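Long-range contact in NAD nucleotidase (Haemophilus influenzae, PDB 3ZTV), which degrades NAD to adenosine and nicotinamide riboside, acting as a zinc-dependent periplasmic nucleotidase and pyrophosphatase of the 5'-nucleotidase family: residues T438-G443 against N506-V511. Residues are numbered along the deposited sequence; the frame is centred on the assembly and turned at random.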
loop_
_atom_site.group_PDB
_atom_site.type_symbol
_atom_site.label_atom_id
_atom_site.label_comp_id
_atom_site.label_asym_id
_atom_site.label_seq_id
_atom_site.Cartn_x
_atom_site.Cartn_y
_atom_site.Cartn_z
ATOM N N THR A 438 -15.614 -15.189 -13.882
ATOM C CA THR A 438 -16.229 -13.859 -13.807
ATOM C C THR A 438 -15.624 -12.847 -14.767
ATOM O O THR A 438 -14.449 -12.933 -15.128
ATOM C CB THR A 438 -16.204 -13.248 -12.372
ATOM O OG1 THR A 438 -14.855 -12.938 -11.988
ATOM C CG2 THR A 438 -16.824 -14.196 -11.355
ATOM N N TYR A 439 -16.453 -11.878 -15.151
ATOM C CA TYR A 439 -16.036 -10.691 -15.885
ATOM C C TYR A 439 -16.618 -9.461 -15.207
ATOM O O TYR A 439 -17.686 -9.521 -14.596
ATOM C CB TYR A 439 -16.576 -10.709 -17.313
ATOM C CG TYR A 439 -15.957 -11.728 -18.239
ATOM C CD1 TYR A 439 -14.622 -11.633 -18.620
ATOM C CD2 TYR A 439 -16.718 -12.766 -18.774
ATOM C CE1 TYR A 439 -14.058 -12.550 -19.476
ATOM C CE2 TYR A 439 -16.160 -13.689 -19.641
ATOM C CZ TYR A 439 -14.827 -13.570 -19.990
ATOM O OH TYR A 439 -14.260 -14.480 -20.841
ATOM N N LYS A 440 -15.915 -8.339 -15.331
ATOM C CA LYS A 440 -16.429 -7.048 -14.881
ATOM C C LYS A 440 -16.813 -6.291 -16.145
ATOM O O LYS A 440 -15.948 -5.954 -16.948
ATOM C CB LYS A 440 -15.346 -6.287 -14.113
ATOM C CG LYS A 440 -15.804 -4.961 -13.521
ATOM C CD LYS A 440 -16.698 -5.166 -12.312
ATOM C CE LYS A 440 -16.909 -3.858 -11.566
ATOM N NZ LYS A 440 -17.866 -4.005 -10.437
ATOM N N MET A 441 -18.107 -6.050 -16.343
ATOM C CA MET A 441 -18.597 -5.632 -17.653
ATOM C C MET A 441 -19.812 -4.717 -17.555
ATOM O O MET A 441 -20.663 -4.882 -16.681
ATOM C CB MET A 441 -18.930 -6.868 -18.503
ATOM C CG MET A 441 -19.960 -7.798 -17.868
ATOM S SD MET A 441 -20.179 -9.394 -18.699
ATOM C CE MET A 441 -20.871 -8.886 -20.268
ATOM N N GLU A 442 -19.883 -3.752 -18.466
ATOM C CA GLU A 442 -20.984 -2.794 -18.493
ATOM C C GLU A 442 -22.334 -3.453 -18.776
ATOM O O GLU A 442 -22.411 -4.488 -19.441
ATOM C CB GLU A 442 -20.720 -1.699 -19.531
ATOM C CG GLU A 442 -19.634 -0.706 -19.131
ATOM C CD GLU A 442 -18.222 -1.194 -19.423
ATOM O OE1 GLU A 442 -18.055 -2.342 -19.883
ATOM O OE2 GLU A 442 -17.271 -0.417 -19.193
ATOM N N GLY A 443 -23.398 -2.841 -18.267
ATOM C CA GLY A 443 -24.742 -3.342 -18.487
ATOM C C GLY A 443 -25.095 -3.528 -19.951
ATOM O O GLY A 443 -25.840 -4.443 -20.301
ATOM N N ASN A 506 -24.490 1.703 -18.318
ATOM C CA ASN A 506 -23.152 2.237 -18.087
ATOM C C ASN A 506 -22.483 1.738 -16.808
ATOM O O ASN A 506 -21.284 1.942 -16.613
ATOM C CB ASN A 506 -23.183 3.769 -18.106
ATOM C CG ASN A 506 -23.608 4.323 -19.452
ATOM O OD1 ASN A 506 -23.201 3.821 -20.500
ATOM N ND2 ASN A 506 -24.441 5.357 -19.429
ATOM N N LYS A 507 -23.256 1.098 -15.936
ATOM C CA LYS A 507 -22.702 0.526 -14.717
ATOM C C LYS A 507 -21.917 -0.743 -15.045
ATOM O O LYS A 507 -22.337 -1.544 -15.880
ATOM C CB LYS A 507 -23.808 0.220 -13.699
ATOM C CG LYS A 507 -23.311 -0.476 -12.437
ATOM C CD LYS A 507 -24.400 -0.634 -11.394
ATOM C CE LYS A 507 -23.930 -1.525 -10.247
ATOM N NZ LYS A 507 -24.925 -1.633 -9.146
ATOM N N ARG A 508 -20.764 -0.901 -14.403
ATOM C CA ARG A 508 -19.961 -2.107 -14.553
ATOM C C ARG A 508 -20.370 -3.130 -13.495
ATOM O O ARG A 508 -20.223 -2.892 -12.296
ATOM C CB ARG A 508 -18.467 -1.781 -14.460
ATOM C CG ARG A 508 -17.957 -0.946 -15.628
ATOM C CD ARG A 508 -16.504 -0.514 -15.447
ATOM N NE ARG A 508 -15.553 -1.593 -15.709
ATOM C CZ ARG A 508 -14.619 -1.994 -14.851
ATOM N NH1 ARG A 508 -14.507 -1.408 -13.667
ATOM N NH2 ARG A 508 -13.796 -2.982 -15.177
ATOM N N TYR A 509 -20.904 -4.257 -13.956
ATOM C CA TYR A 509 -21.353 -5.338 -13.087
ATOM C C TYR A 509 -20.311 -6.446 -13.004
ATOM O O TYR A 509 -19.613 -6.713 -13.979
ATOM C CB TYR A 509 -22.658 -5.936 -13.626
ATOM C CG TYR A 509 -23.818 -4.964 -13.621
ATOM C CD1 TYR A 509 -24.071 -4.150 -14.719
ATOM C CD2 TYR A 509 -24.658 -4.864 -12.525
ATOM C CE1 TYR A 509 -25.128 -3.254 -14.713
ATOM C CE2 TYR A 509 -25.714 -3.970 -12.511
ATOM C CZ TYR A 509 -25.945 -3.174 -13.607
ATOM O OH TYR A 509 -27.003 -2.282 -13.587
ATOM N N LEU A 510 -20.217 -7.091 -11.845
ATOM C CA LEU A 510 -19.438 -8.324 -11.753
ATOM C C LEU A 510 -20.366 -9.479 -12.092
ATOM O O LEU A 510 -21.344 -9.738 -11.380
ATOM C CB LEU A 510 -18.806 -8.510 -10.374
ATOM C CG LEU A 510 -17.863 -9.715 -10.251
ATOM C CD1 LEU A 510 -16.657 -9.557 -11.150
ATOM C CD2 LEU A 510 -17.424 -9.890 -8.813
ATOM N N VAL A 511 -20.049 -10.146 -13.196
ATOM C CA VAL A 511 -20.905 -11.166 -13.779
ATOM C C VAL A 511 -20.228 -12.528 -13.697
ATOM O O VAL A 511 -19.064 -12.676 -14.091
ATOM C CB VAL A 511 -21.203 -10.834 -15.253
ATOM C CG1 VAL A 511 -21.961 -11.969 -15.925
ATOM C CG2 VAL A 511 -21.972 -9.506 -15.356
#
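Lys440 crosses Arg508 at about a right angle, and its CG sits over one face of the guanidinium, near the rim, 3.3 Å from NH2. Lys440 CG is anti to the backbone N (chi1 -176°), and a bend at chi2 carries the rest of the chain across to the other strand. Its NZ then gives a hydrogen bond to Arg508 O at 3.2 Å, from above the carbonyl plane. A bend at chi3 in Arg508 sets the direction of the guanidinium, and its NH2 forms a salt bridge with Glu537. Glu442 runs alongside Arg508, pointing the same way, with OE2 3.7 Å from Arg508 CG. The two charged groups stop short of a salt bridge, and their planes are 56° apart.

Strands 435-442 and 508-514 are antiparallel neighbours in the five-stranded mixed sheet of the 5'-nucleotidase C-terminal domain. Tyr439 with Val511 and Met441 with Tyr509 are hydrogen-bonded pairs, each closed by two N-H...O bonds. Lys440 with Leu510 and Glu442 with Arg508 are non-hydrogen-bonded pairs. Past the strand end, Gly443 N bonds to Lys507 O at 2.9 Å. Glu442 is the N-cap residue of helix 443-460, which starts here.

On the face carrying Met441 and Val511, these two side chains make an apolar contact. Met441 CG takes the place between backbone N and carbonyl carbon (chi1 58°) and lies 3.6 Å from Val511 CG2. The sulfur touches the same methyl. Val446 of helix 443-460 packs on both residues. Tyr509 on this face turns its ring edge to Gly443, with CE1 3.8 Å from Gly443 CA. Its hydroxyl is hydrogen-bonded to Asp504 N. On the opposite face, Leu510 CD1 meets Thr438 CB at 3.9 Å, the two side chains crossing at a slant.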